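Side-chain contacts in cellulase (Uncultured bacterium, PDB 3WX5), which hydrolyses internal beta-1,4-glucosidic linkages of cellulose, as an endoglucanase of glycoside hydrolase family 12: residues A[221-226]-A[230-235]; A[40-43]-A[48-51]; A[123-128]-A[134-139]; A[158-163]-A[169-174]; A[142-147]-A[198-203]. All coordinates share one frame; numbering follows the deposited sequence.

Contact 1: residues A[221-226]-A[230-235]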
# COMPACT_ATOMS: atom_id res chain seq x y z
N THR A 221 0.59 2.46 2.13
CA THR A 221 1.61 1.44 2.34
C THR A 221 1.34 0.72 3.65
O THR A 221 0.57 1.21 4.49
CB THR A 221 3.02 2.07 2.35
OG1 THR A 221 3.99 1.01 2.25
CG2 THR A 221 3.25 2.89 3.66
N GLY A 222 1.90 -0.47 3.81
CA GLY A 222 1.58 -1.31 4.98
C GLY A 222 2.16 -2.68 4.79
O GLY A 222 3.12 -2.83 4.03
N PHE A 223 1.54 -3.69 5.39
CA PHE A 223 2.11 -5.04 5.38
C PHE A 223 1.00 -5.98 4.95
O PHE A 223 -0.03 -6.06 5.63
CB PHE A 223 2.58 -5.42 6.79
CG PHE A 223 3.56 -4.43 7.39
CD1 PHE A 223 4.90 -4.49 7.03
CD2 PHE A 223 3.13 -3.41 8.24
CE1 PHE A 223 5.82 -3.57 7.55
CE2 PHE A 223 4.04 -2.46 8.75
CZ PHE A 223 5.39 -2.56 8.42
N GLU A 224 1.20 -6.73 3.88
CA GLU A 224 0.26 -7.82 3.65
C GLU A 224 0.65 -8.98 4.56
O GLU A 224 1.79 -9.43 4.56
CB GLU A 224 0.24 -8.27 2.18
CG GLU A 224 -0.25 -7.19 1.21
CD GLU A 224 -0.53 -7.75 -0.19
OE1 GLU A 224 0.42 -8.22 -0.86
OE2 GLU A 224 -1.70 -7.77 -0.59
N LEU A 225 -0.33 -9.49 5.31
CA LEU A 225 -0.03 -10.55 6.27
C LEU A 225 -0.69 -11.85 5.81
O LEU A 225 -1.89 -11.89 5.57
CB LEU A 225 -0.56 -10.16 7.65
CG LEU A 225 0.01 -8.84 8.17
CD1 LEU A 225 -0.58 -8.54 9.53
CD2 LEU A 225 1.55 -8.88 8.19
N TRP A 226 0.11 -12.92 5.64
CA TRP A 226 -0.46 -14.25 5.45
C TRP A 226 -0.45 -15.04 6.77
O TRP A 226 -1.37 -15.80 7.06
CB TRP A 226 0.33 -15.03 4.40
CG TRP A 226 0.16 -14.56 2.96
CD1 TRP A 226 -0.56 -15.17 1.97
CD2 TRP A 226 0.89 -13.50 2.33
NE1 TRP A 226 -0.36 -14.52 0.77
CE2 TRP A 226 0.55 -13.52 0.96
CE3 TRP A 226 1.77 -12.51 2.79
CZ2 TRP A 226 1.04 -12.57 0.05
CZ3 TRP A 226 2.27 -11.58 1.87
CH2 TRP A 226 1.92 -11.65 0.52
N ARG A 230 3.12 -9.94 14.23
CA ARG A 230 3.31 -9.15 15.45
C ARG A 230 4.69 -8.51 15.51
O ARG A 230 5.72 -9.20 15.37
CB ARG A 230 3.08 -9.99 16.72
CG ARG A 230 3.14 -9.13 18.00
CD ARG A 230 2.82 -9.96 19.26
NE ARG A 230 3.88 -10.94 19.50
CZ ARG A 230 3.83 -12.23 19.16
NH1 ARG A 230 2.75 -12.75 18.58
NH2 ARG A 230 4.88 -13.01 19.42
N GLY A 231 4.72 -7.22 15.78
CA GLY A 231 6.00 -6.50 15.83
C GLY A 231 6.42 -5.74 14.59
O GLY A 231 7.30 -4.86 14.67
N LEU A 232 5.78 -6.00 13.44
CA LEU A 232 6.05 -5.17 12.26
C LEU A 232 5.63 -3.73 12.55
O LEU A 232 4.57 -3.50 13.11
CB LEU A 232 5.28 -5.69 11.04
CG LEU A 232 5.80 -7.01 10.44
CD1 LEU A 232 4.69 -7.64 9.55
CD2 LEU A 232 7.07 -6.75 9.64
N LYS A 233 6.45 -2.77 12.14
CA LYS A 233 6.15 -1.37 12.45
C LYS A 233 6.29 -0.51 11.20
O LYS A 233 7.26 -0.63 10.46
CB LYS A 233 7.12 -0.83 13.52
CG LYS A 233 6.78 0.58 14.01
CD LYS A 233 7.61 0.99 15.26
CE LYS A 233 7.32 2.42 15.73
NZ LYS A 233 5.93 2.62 16.29
N SER A 234 5.36 0.42 11.05
CA SER A 234 5.37 1.41 9.94
C SER A 234 5.68 2.78 10.56
O SER A 234 5.01 3.18 11.51
CB SER A 234 3.98 1.40 9.29
OG SER A 234 3.73 2.51 8.40
N SER A 235 6.70 3.48 10.04
CA SER A 235 7.11 4.80 10.57
C SER A 235 7.37 5.85 9.49
O SER A 235 7.77 5.51 8.38
CB SER A 235 8.40 4.64 11.39
OG SER A 235 8.21 3.64 12.38
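Leu232 sits over one face of the Phe223 phenyl ring, and this one face carries most of the contact between 221-226 and 230-235. Leu232 CB stands 3.9 Å from the centroid of the Phe223 ring and only 3° off its normal, a CH-pi contact over the centre of the face. From there the leucine branches spread over the same ring: CD2 of Leu232 approaches CE1 of Phe223 at 4.0 Å. The other branch, Leu232 CD1, also reaches Leu225 CD2 at 3.6 Å, the two leucine side chains running past each other in opposite directions. Phe223 CG is anti to its carbonyl carbon (chi1 -56°), which swings the ring across to 230-235. At its far rim Phe223 CZ comes to 3.4 Å from Lys233 O, near the ring plane, while Ser234 CB meets CE2 of Phe223 obliquely at 3.9 Å. Ser234 OG is hydrogen-bonded to Trp108 NE1, and the ring of Trp108 also meets Phe223. No hydrogen bond joins the two segments; strands 215-225 and 233-243 belong to different sheets, and these side chains meet between them. Such apolar packing between two sheets is typical of the core of a beta-sandwich, here the jelly roll of family 12.

Contact 2: residues A[40-43]-A[48-51]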
# COMPACT_ATOMS: atom_id res chain seq x y z
N ASN A 40 -6.85 -0.87 10.11
CA ASN A 40 -6.47 -2.21 10.54
C ASN A 40 -6.65 -3.18 9.39
O ASN A 40 -5.76 -4.01 9.10
CB ASN A 40 -7.30 -2.63 11.78
CG ASN A 40 -6.60 -3.69 12.63
OD1 ASN A 40 -5.37 -3.73 12.72
ND2 ASN A 40 -7.40 -4.53 13.30
N ASN A 41 -7.79 -3.09 8.73
CA ASN A 41 -7.97 -3.67 7.40
C ASN A 41 -7.70 -5.17 7.34
O ASN A 41 -6.92 -5.64 6.48
CB ASN A 41 -7.08 -2.91 6.39
CG ASN A 41 -7.44 -3.23 4.93
OD1 ASN A 41 -8.60 -3.53 4.61
ND2 ASN A 41 -6.45 -3.15 4.03
N VAL A 42 -8.37 -5.94 8.20
CA VAL A 42 -8.27 -7.40 8.17
C VAL A 42 -9.26 -7.96 7.14
O VAL A 42 -10.29 -8.56 7.48
CB VAL A 42 -8.46 -8.03 9.59
CG1 VAL A 42 -8.08 -9.54 9.58
CG2 VAL A 42 -7.53 -7.28 10.59
N TRP A 43 -8.95 -7.74 5.86
CA TRP A 43 -9.92 -7.95 4.80
C TRP A 43 -10.10 -9.41 4.37
O TRP A 43 -11.14 -9.78 3.84
CB TRP A 43 -9.62 -7.04 3.59
CG TRP A 43 -8.32 -7.32 2.92
CD1 TRP A 43 -7.14 -6.61 3.06
CD2 TRP A 43 -8.06 -8.34 1.96
NE1 TRP A 43 -6.16 -7.17 2.24
CE2 TRP A 43 -6.72 -8.21 1.54
CE3 TRP A 43 -8.86 -9.34 1.36
CZ2 TRP A 43 -6.13 -9.07 0.61
CZ3 TRP A 43 -8.27 -10.20 0.45
CH2 TRP A 43 -6.92 -10.05 0.07
N ALA A 48 -7.53 -12.56 14.64
CA ALA A 48 -7.41 -11.34 15.39
C ALA A 48 -6.15 -10.55 15.00
O ALA A 48 -5.05 -11.12 14.82
CB ALA A 48 -7.41 -11.63 16.91
N GLN A 49 -6.28 -9.24 15.04
CA GLN A 49 -5.15 -8.33 14.82
C GLN A 49 -5.40 -7.02 15.52
O GLN A 49 -6.48 -6.44 15.38
CB GLN A 49 -4.97 -8.09 13.31
CG GLN A 49 -3.83 -7.15 12.96
CD GLN A 49 -3.87 -6.81 11.46
OE1 GLN A 49 -3.67 -7.67 10.62
NE2 GLN A 49 -4.27 -5.59 11.15
N CYS A 50 -4.38 -6.51 16.19
CA CYS A 50 -4.41 -5.15 16.73
C CYS A 50 -3.22 -4.35 16.25
O CYS A 50 -2.13 -4.88 16.10
CB CYS A 50 -4.37 -5.17 18.27
SG CYS A 50 -5.77 -6.10 18.98
N ILE A 51 -3.44 -3.06 16.01
CA ILE A 51 -2.32 -2.14 15.78
C ILE A 51 -2.35 -0.99 16.78
O ILE A 51 -3.43 -0.43 17.07
CB ILE A 51 -2.32 -1.57 14.33
CG1 ILE A 51 -3.67 -0.94 13.97
CG2 ILE A 51 -1.99 -2.72 13.34
CD1 ILE A 51 -3.74 -0.35 12.52
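Asn40 and Gln49 are joined by three hydrogen bonds, which form the polar part of this contact. Gln49 NE2 donates twice to the asparagine, to Asn40 OD1 at 2.7 Å and to the backbone Asn40 O at 3.0 Å. In return Asn40 ND2 donates to Gln49 O at 3.0 Å, the straightest of the three with 168° at the hydrogen. The two side-chain amides slide past each other in opposite directions with their planes 81° apart. Consequently Gln49 NE2 has Asn40 OD1 close to its own amide plane, yet stands above the carbonyl plane of Asn40, 65° out of it. The long reach of Gln49 follows from CG lying anti to the backbone N, with the chain extended beyond it.

Aliphatic groups pack against the flanks of these amides. Val42 CG2 rests against the glutamine amide, 3.7 Å from Gln49 NE2. On the other flank Ile51 CG1 lies 3.5 Å from Asn40 OD1, and Ile51 CD1 also packs against Asn40 CA.

Outside bonds complete the polar groups: Asn40 ND2 also donates to Asp24 O, and Gln49 OE1 is bonded to His67 NE2. The neighbouring Cys50 turns away from 40-43 and forms a disulfide with Cys23.

The chemistry implies a buried amide network that fastens the loop after strand 36-39 to strand 49-54 through side chains, without any backbone-to-backbone bond between the segments. Both buried amides have their donors and acceptors engaged, so that little polar cost probably remains for burying them.

Contact 3: residues A[123-128]-A[134-139]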
# COMPACT_ATOMS: atom_id res chain seq x y z
N ASP A 123 0.62 0.11 -1.95
CA ASP A 123 -0.56 -0.39 -2.66
C ASP A 123 -1.25 0.86 -3.18
O ASP A 123 -1.64 1.71 -2.38
CB ASP A 123 -1.46 -1.15 -1.64
CG ASP A 123 -2.39 -2.14 -2.31
OD1 ASP A 123 -2.12 -2.45 -3.47
OD2 ASP A 123 -3.35 -2.65 -1.68
N LEU A 124 -1.26 1.06 -4.51
CA LEU A 124 -1.93 2.23 -5.08
C LEU A 124 -3.13 1.75 -5.90
O LEU A 124 -3.01 0.79 -6.67
CB LEU A 124 -0.97 3.00 -6.01
CG LEU A 124 0.09 3.90 -5.36
CD1 LEU A 124 1.09 3.09 -4.57
CD2 LEU A 124 0.83 4.69 -6.46
N TRP A 125 -4.22 2.52 -5.87
CA TRP A 125 -5.48 2.05 -6.43
C TRP A 125 -5.92 3.05 -7.51
O TRP A 125 -5.88 4.26 -7.28
CB TRP A 125 -6.57 1.93 -5.34
CG TRP A 125 -6.44 0.71 -4.47
CD1 TRP A 125 -6.01 0.66 -3.17
CD2 TRP A 125 -6.70 -0.64 -4.87
NE1 TRP A 125 -6.03 -0.64 -2.73
CE2 TRP A 125 -6.39 -1.46 -3.76
CE3 TRP A 125 -7.18 -1.23 -6.04
CZ2 TRP A 125 -6.62 -2.85 -3.77
CZ3 TRP A 125 -7.36 -2.62 -6.06
CH2 TRP A 125 -7.00 -3.42 -4.96
N PHE A 126 -6.34 2.51 -8.64
CA PHE A 126 -6.76 3.30 -9.81
C PHE A 126 -8.10 2.81 -10.34
O PHE A 126 -8.41 1.62 -10.31
CB PHE A 126 -5.74 3.14 -10.94
CG PHE A 126 -4.32 3.44 -10.53
CD1 PHE A 126 -3.57 2.49 -9.84
CD2 PHE A 126 -3.71 4.62 -10.92
CE1 PHE A 126 -2.26 2.80 -9.43
CE2 PHE A 126 -2.38 4.88 -10.61
CZ PHE A 126 -1.64 3.93 -9.89
N SER A 127 -8.87 3.72 -10.95
CA SER A 127 -9.98 3.24 -11.76
C SER A 127 -10.54 4.34 -12.64
O SER A 127 -10.20 5.51 -12.46
CB SER A 127 -11.09 2.72 -10.86
OG SER A 127 -11.99 3.76 -10.56
N PRO A 128 -11.36 3.96 -13.63
CA PRO A 128 -11.81 4.99 -14.54
C PRO A 128 -12.82 5.90 -13.89
O PRO A 128 -13.16 6.94 -14.46
CB PRO A 128 -12.43 4.20 -15.70
CG PRO A 128 -12.80 2.90 -15.13
CD PRO A 128 -11.72 2.61 -14.10
N ASN A 134 -17.44 1.82 -4.20
CA ASN A 134 -17.62 0.42 -4.53
C ASN A 134 -16.40 -0.32 -5.05
O ASN A 134 -16.50 -1.40 -5.61
CB ASN A 134 -18.83 0.22 -5.43
CG ASN A 134 -20.09 0.04 -4.64
OD1 ASN A 134 -20.76 -0.98 -4.76
ND2 ASN A 134 -20.32 0.93 -3.68
N GLY A 135 -15.22 0.23 -4.78
CA GLY A 135 -13.98 -0.44 -5.14
C GLY A 135 -13.49 -0.05 -6.52
O GLY A 135 -13.78 1.06 -7.01
N TYR A 136 -12.62 -0.90 -7.09
CA TYR A 136 -11.81 -0.49 -8.25
C TYR A 136 -11.87 -1.48 -9.42
O TYR A 136 -10.92 -1.55 -10.21
CB TYR A 136 -10.34 -0.22 -7.84
CG TYR A 136 -10.23 0.63 -6.59
CD1 TYR A 136 -10.19 0.05 -5.33
CD2 TYR A 136 -10.20 2.02 -6.67
CE1 TYR A 136 -10.10 0.83 -4.18
CE2 TYR A 136 -10.18 2.81 -5.53
CZ TYR A 136 -10.13 2.22 -4.29
OH TYR A 136 -10.06 3.00 -3.15
N SER A 137 -12.98 -2.20 -9.55
CA SER A 137 -13.16 -3.12 -10.67
C SER A 137 -13.06 -2.33 -11.96
O SER A 137 -13.59 -1.24 -12.06
CB SER A 137 -14.52 -3.83 -10.60
OG SER A 137 -14.63 -4.58 -9.42
N GLY A 138 -12.36 -2.87 -12.94
CA GLY A 138 -12.16 -2.17 -14.22
C GLY A 138 -11.02 -1.17 -14.17
O GLY A 138 -10.70 -0.51 -15.18
N GLY A 139 -10.35 -1.13 -13.03
CA GLY A 139 -9.13 -0.32 -12.87
C GLY A 139 -7.90 -1.16 -12.58
O GLY A 139 -7.62 -2.09 -13.31
O HOH W 1 -13.43 3.17 -8.48
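The link from strand 117-127 to strand 140-149 folds back on the strand end through a type II beta turn, Tyr136 to Gly139, closed by Gly139 N donating to Tyr136 O. Its main side-chain contact is the offset stack of Tyr136 on Trp125: the phenol and the indole five-membered ring have centroids 4.5 Å apart and planes at 16°. The closest approach, Tyr136 CD1 to Trp125 CE3 at 3.3 Å, lies toward the rim of the indole. Trp125 CB fills the centre of the same phenol face, 3.6 Å from the centroid of the Tyr136 ring and 9° off its normal. With CG of Tyr136 anti to the carbonyl carbon (chi1 -46°), the ring leans over the tryptophan, and its hydroxyl bonds to Cys83 O and Trp85 N.

Nearer the strand end, Gly139 CA makes a CA-H...O contact of 3.3 Å with Phe126 O. A water bridges the segments, donating to Gly135 O and accepting from Ser127 OG at 2.6 Å; Ser127 OG also bonds to Ser129 N. Trp85 meets both stacked rings edge-to-face, and Trp178 packs on Trp125. A cluster of aromatic rings on the concave sheet is typical of the substrate cleft of family 12 cellulases, and this stack is probably part of that lining.

Contact 4: residues A[158-163]-A[169-174]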
# COMPACT_ATOMS: atom_id res chain seq x y z
N ARG A 158 5.39 -13.39 -13.44
CA ARG A 158 6.56 -12.51 -13.63
C ARG A 158 6.68 -12.19 -15.11
O ARG A 158 6.79 -13.10 -15.94
CB ARG A 158 7.82 -13.25 -13.16
CG ARG A 158 9.13 -12.61 -13.60
CD ARG A 158 9.48 -11.46 -12.69
NE ARG A 158 10.83 -10.92 -12.91
CZ ARG A 158 11.92 -11.34 -12.27
NH1 ARG A 158 11.86 -12.41 -11.48
NH2 ARG A 158 13.08 -10.72 -12.45
N VAL A 159 6.71 -10.90 -15.46
CA VAL A 159 6.76 -10.51 -16.85
C VAL A 159 8.02 -9.77 -17.28
O VAL A 159 8.27 -9.65 -18.48
CB VAL A 159 5.51 -9.70 -17.29
CG1 VAL A 159 4.28 -10.57 -17.23
CG2 VAL A 159 5.35 -8.42 -16.43
N ALA A 160 8.76 -9.21 -16.32
CA ALA A 160 9.92 -8.36 -16.67
C ALA A 160 10.77 -8.06 -15.44
O ALA A 160 10.41 -8.38 -14.32
CB ALA A 160 9.47 -7.05 -17.32
N THR A 161 11.93 -7.45 -15.70
CA THR A 161 12.78 -6.86 -14.68
C THR A 161 13.10 -5.44 -15.18
O THR A 161 13.20 -5.21 -16.40
CB THR A 161 14.08 -7.67 -14.55
OG1 THR A 161 13.76 -9.05 -14.33
CG2 THR A 161 14.94 -7.15 -13.39
N VAL A 162 13.08 -4.47 -14.28
CA VAL A 162 13.11 -3.07 -14.72
C VAL A 162 13.91 -2.19 -13.73
O VAL A 162 13.86 -2.43 -12.53
CB VAL A 162 11.65 -2.55 -14.93
CG1 VAL A 162 10.88 -2.54 -13.59
CG2 VAL A 162 11.62 -1.19 -15.60
N SER A 163 14.69 -1.23 -14.25
CA SER A 163 15.32 -0.18 -13.42
C SER A 163 14.36 1.00 -13.31
O SER A 163 14.00 1.59 -14.34
CB SER A 163 16.63 0.30 -14.02
OG SER A 163 17.22 1.29 -13.17
N TRP A 169 13.70 -3.86 -10.06
CA TRP A 169 12.43 -4.51 -9.66
C TRP A 169 12.03 -5.62 -10.62
O TRP A 169 12.12 -5.48 -11.82
CB TRP A 169 11.28 -3.47 -9.60
CG TRP A 169 11.70 -2.15 -8.93
CD1 TRP A 169 12.40 -1.12 -9.51
CD2 TRP A 169 11.50 -1.78 -7.55
NE1 TRP A 169 12.70 -0.16 -8.55
CE2 TRP A 169 12.15 -0.53 -7.35
CE3 TRP A 169 10.82 -2.36 -6.47
CZ2 TRP A 169 12.08 0.17 -6.14
CZ3 TRP A 169 10.82 -1.70 -5.24
CH2 TRP A 169 11.46 -0.44 -5.09
N GLU A 170 11.49 -6.70 -10.05
CA GLU A 170 10.67 -7.66 -10.79
C GLU A 170 9.31 -7.09 -11.08
O GLU A 170 8.69 -6.52 -10.18
CB GLU A 170 10.47 -8.91 -9.93
CG GLU A 170 11.79 -9.54 -9.43
CD GLU A 170 11.56 -10.70 -8.49
OE1 GLU A 170 10.40 -11.10 -8.33
OE2 GLU A 170 12.53 -11.19 -7.87
N VAL A 171 8.79 -7.29 -12.30
CA VAL A 171 7.45 -6.83 -12.62
C VAL A 171 6.52 -8.05 -12.72
O VAL A 171 6.85 -9.02 -13.42
CB VAL A 171 7.42 -6.04 -13.96
CG1 VAL A 171 6.07 -5.42 -14.17
CG2 VAL A 171 8.51 -4.93 -13.96
N TRP A 172 5.46 -8.04 -11.91
CA TRP A 172 4.44 -9.13 -11.90
C TRP A 172 3.12 -8.57 -12.34
O TRP A 172 2.79 -7.43 -12.00
CB TRP A 172 4.28 -9.67 -10.48
CG TRP A 172 5.50 -10.37 -9.99
CD1 TRP A 172 6.71 -9.80 -9.62
CD2 TRP A 172 5.66 -11.77 -9.86
NE1 TRP A 172 7.61 -10.80 -9.27
CE2 TRP A 172 6.98 -12.01 -9.39
CE3 TRP A 172 4.78 -12.86 -10.02
CZ2 TRP A 172 7.44 -13.31 -9.12
CZ3 TRP A 172 5.25 -14.14 -9.78
CH2 TRP A 172 6.57 -14.35 -9.32
N PHE A 173 2.34 -9.36 -13.10
CA PHE A 173 1.07 -8.87 -13.63
C PHE A 173 -0.00 -9.94 -13.47
O PHE A 173 0.23 -11.10 -13.81
CB PHE A 173 1.21 -8.53 -15.13
CG PHE A 173 -0.10 -8.12 -15.78
CD1 PHE A 173 -0.78 -7.01 -15.33
CD2 PHE A 173 -0.70 -8.94 -16.73
CE1 PHE A 173 -2.01 -6.65 -15.87
CE2 PHE A 173 -1.92 -8.59 -17.28
CZ PHE A 173 -2.58 -7.45 -16.82
N ALA A 174 -1.18 -9.56 -12.96
CA ALA A 174 -2.34 -10.44 -13.08
C ALA A 174 -3.50 -9.70 -13.71
O ALA A 174 -3.85 -8.61 -13.27
CB ALA A 174 -2.77 -10.99 -11.70
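Val171 and Val162 form the apolar centre, where Val162 CG1 presses on Val171 CG2 at 3.4 Å, tighter than ordinary van der Waals contact. Val162 CG1 sits between the backbone N and the carbonyl carbon (chi1 64°), which aims it across the strands. Ala160 CB packs on Val171, and Val159 CG2 reaches Val171 CG1 at 3.8 Å.

Backbone bonds surround this centre. Val159 N donates to Val171 O at 2.8 Å, whereas Ala160 N reaches the same oxygen only weakly; Val159 and Ala160 thus both face Val171 in a classic beta bulge. Beyond it the pairing is regular antiparallel, with Val162 and Trp169 as a hydrogen-bonded pair.

The other face carries the charged and hydrogen-bonding groups, with Trp172 beside them. Arg158 bends at chi2 (82°), laying its guanidinium over the glutamate: Glu170 CG is 3.4 Å from Arg158 CZ, and the guanidinium and carboxylate planes are stacked, 5° apart. The stacking leaves Glu170 OE1 out of the guanidinium plane, so the salt bridge, Arg158 NH1 to Glu170 OE1 at 3.7 Å, is long and of charges only. Arg158 NE and NH2 donate in the guanidinium plane to Ala160 O and Thr161 OG1. Glu170 OE1 accepts from Trp172 NE1 at 3.0 Å, while Arg158 CB lies over the six-membered ring of Trp172.

Strand 179-185 pairs with the far side of 167-175. Trp169 meets Phe200 of helix 197-206 edge-to-face and touches strand 140-149, while Phe173 stacks on Tyr209, so the hairpin's valine-bearing face turns toward the helix and the loop after it.

Contact 5: residues A[142-147]-A[198-203]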
# COMPACT_ATOMS: atom_id res chain seq x y z
N LEU A 142 -1.52 -1.16 -8.07
CA LEU A 142 -0.07 -1.16 -8.27
C LEU A 142 0.62 -1.29 -6.93
O LEU A 142 0.43 -0.46 -6.04
CB LEU A 142 0.38 0.10 -9.01
CG LEU A 142 1.83 0.17 -9.48
CD1 LEU A 142 2.01 1.23 -10.61
CD2 LEU A 142 2.75 0.49 -8.31
N MET A 143 1.33 -2.39 -6.74
CA MET A 143 2.04 -2.64 -5.50
C MET A 143 3.55 -2.42 -5.70
O MET A 143 4.10 -2.72 -6.77
CB MET A 143 1.82 -4.07 -5.01
CG MET A 143 0.36 -4.49 -4.84
SD MET A 143 0.21 -5.82 -3.58
CE MET A 143 0.39 -4.91 -2.01
N ILE A 144 4.23 -2.09 -4.61
CA ILE A 144 5.68 -1.96 -4.62
C ILE A 144 6.19 -2.64 -3.38
O ILE A 144 5.96 -2.14 -2.27
CB ILE A 144 6.13 -0.50 -4.59
CG1 ILE A 144 5.57 0.24 -5.81
CG2 ILE A 144 7.67 -0.44 -4.62
CD1 ILE A 144 5.73 1.77 -5.77
N TRP A 145 6.78 -3.82 -3.55
CA TRP A 145 7.17 -4.67 -2.43
C TRP A 145 8.62 -4.34 -2.06
O TRP A 145 9.51 -4.46 -2.90
CB TRP A 145 7.09 -6.16 -2.81
CG TRP A 145 5.69 -6.74 -3.02
CD1 TRP A 145 4.56 -6.08 -3.46
CD2 TRP A 145 5.30 -8.11 -2.80
NE1 TRP A 145 3.49 -6.96 -3.49
CE2 TRP A 145 3.93 -8.21 -3.13
CE3 TRP A 145 5.99 -9.26 -2.40
CZ2 TRP A 145 3.21 -9.41 -2.99
CZ3 TRP A 145 5.29 -10.48 -2.30
CH2 TRP A 145 3.92 -10.54 -2.62
N LEU A 146 8.84 -3.95 -0.81
CA LEU A 146 10.16 -3.51 -0.35
C LEU A 146 10.87 -4.55 0.50
O LEU A 146 12.11 -4.59 0.56
CB LEU A 146 10.03 -2.21 0.46
CG LEU A 146 9.38 -1.07 -0.33
CD1 LEU A 146 9.14 0.10 0.60
CD2 LEU A 146 10.26 -0.64 -1.54
N ASN A 147 10.09 -5.40 1.16
CA ASN A 147 10.65 -6.37 2.11
C ASN A 147 9.56 -7.44 2.39
O ASN A 147 8.41 -7.27 2.00
CB ASN A 147 11.07 -5.64 3.41
CG ASN A 147 12.27 -6.28 4.10
OD1 ASN A 147 13.18 -5.58 4.63
ND2 ASN A 147 12.29 -7.60 4.12
N LYS A 198 5.72 7.93 -9.28
CA LYS A 198 5.27 8.18 -10.66
C LYS A 198 6.06 7.31 -11.65
O LYS A 198 5.53 6.88 -12.66
CB LYS A 198 5.47 9.67 -11.01
CG LYS A 198 4.88 10.13 -12.36
CD LYS A 198 3.37 9.91 -12.41
CE LYS A 198 2.71 10.38 -13.72
NZ LYS A 198 3.62 10.88 -14.81
N ALA A 199 7.31 7.00 -11.32
CA ALA A 199 8.11 6.14 -12.22
C ALA A 199 7.41 4.80 -12.41
O ALA A 199 7.33 4.28 -13.54
CB ALA A 199 9.52 5.93 -11.68
N PHE A 200 6.88 4.23 -11.32
CA PHE A 200 6.16 2.95 -11.43
C PHE A 200 4.88 3.08 -12.21
O PHE A 200 4.54 2.22 -13.02
CB PHE A 200 5.88 2.37 -10.02
CG PHE A 200 7.11 2.13 -9.21
CD1 PHE A 200 7.66 3.15 -8.45
CD2 PHE A 200 7.85 0.94 -9.37
CE1 PHE A 200 8.86 3.00 -7.77
CE2 PHE A 200 9.01 0.74 -8.63
CZ PHE A 200 9.53 1.79 -7.83
N ILE A 201 4.11 4.11 -11.89
CA ILE A 201 2.93 4.40 -12.64
C ILE A 201 3.18 4.50 -14.15
O ILE A 201 2.49 3.85 -14.94
CB ILE A 201 2.25 5.70 -12.14
CG1 ILE A 201 1.87 5.52 -10.67
CG2 ILE A 201 1.04 5.98 -13.01
CD1 ILE A 201 1.16 6.78 -10.01
N ASP A 202 4.22 5.25 -14.54
CA ASP A 202 4.50 5.45 -15.97
C ASP A 202 4.96 4.15 -16.62
O ASP A 202 4.68 3.92 -17.79
CB ASP A 202 5.57 6.55 -16.17
CG ASP A 202 5.01 7.97 -15.98
OD1 ASP A 202 3.79 8.12 -15.74
OD2 ASP A 202 5.81 8.93 -15.97
N ASP A 203 5.64 3.29 -15.86
CA ASP A 203 6.06 1.99 -16.42
C ASP A 203 4.83 1.12 -16.66
O ASP A 203 4.68 0.49 -17.72
CB ASP A 203 7.05 1.29 -15.48
CG ASP A 203 7.43 -0.10 -15.96
OD1 ASP A 203 8.33 -0.22 -16.84
OD2 ASP A 203 6.77 -1.07 -15.54
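A single helix packs on an otherwise almost all-beta chain here, and it offers an aromatic face to a methyl of the strand. Ile144 CD1 lies 3.8 Å from the centroid of the Phe200 ring, 20° off its normal, and is shifted toward the rim, so that its nearest ring atom is Phe200 CD1 at 3.6 Å. The two side chains cross at about a right angle. Phe200 CG is anti to its carbonyl carbon (chi1 -59°), which carries the ring out from the helix to the strand.

Leu142, two residues before Ile144 and on the same side of the strand, meets the base of the phenylalanine. Its CD2 packs on Phe200 CB at 4.0 Å, while Leu142 CD1 reaches the helix backbone, 3.6 Å from Phe200 O, and touches Ile201 CG1 more loosely at 4.3 Å. No hydrogen bond crosses between strand and helix; the axes of the short segments stay 9.8 Å apart at an angle of 128°.

Tyr183 of strand 179-185 meets Phe200 edge-to-face. Asp203 forms a salt bridge with Arg207 and a hydrogen bond with Tyr183. The helix thus touches strand 140-149 and, through Ile201 on Leu104 of strand 101-111, the other large sheet.

How the contacts relate
Contacts 1, 2, 3 and 5 are buried, whereas contact 4 is at the surface, and it alone has regular strand pairing and a salt bridge across its segments. Contacts 1 and 5 rely on apolar packing with no hydrogen bond across, one between the two large sheets and the other between strand and helix; contact 2 is buried yet held by amides. Contact 3 stacks aromatic rings. Strands 117-127 and 140-149 are neighbours, so contacts 3 and 5 join directly, through Leu124 N and Leu142 O. Contact 4 meets contact 5 where Trp169 packs on Ile144; contact 1 also touches contact 5, through Glu224 and Met143, and contact 2, where Leu225 touches Gln49.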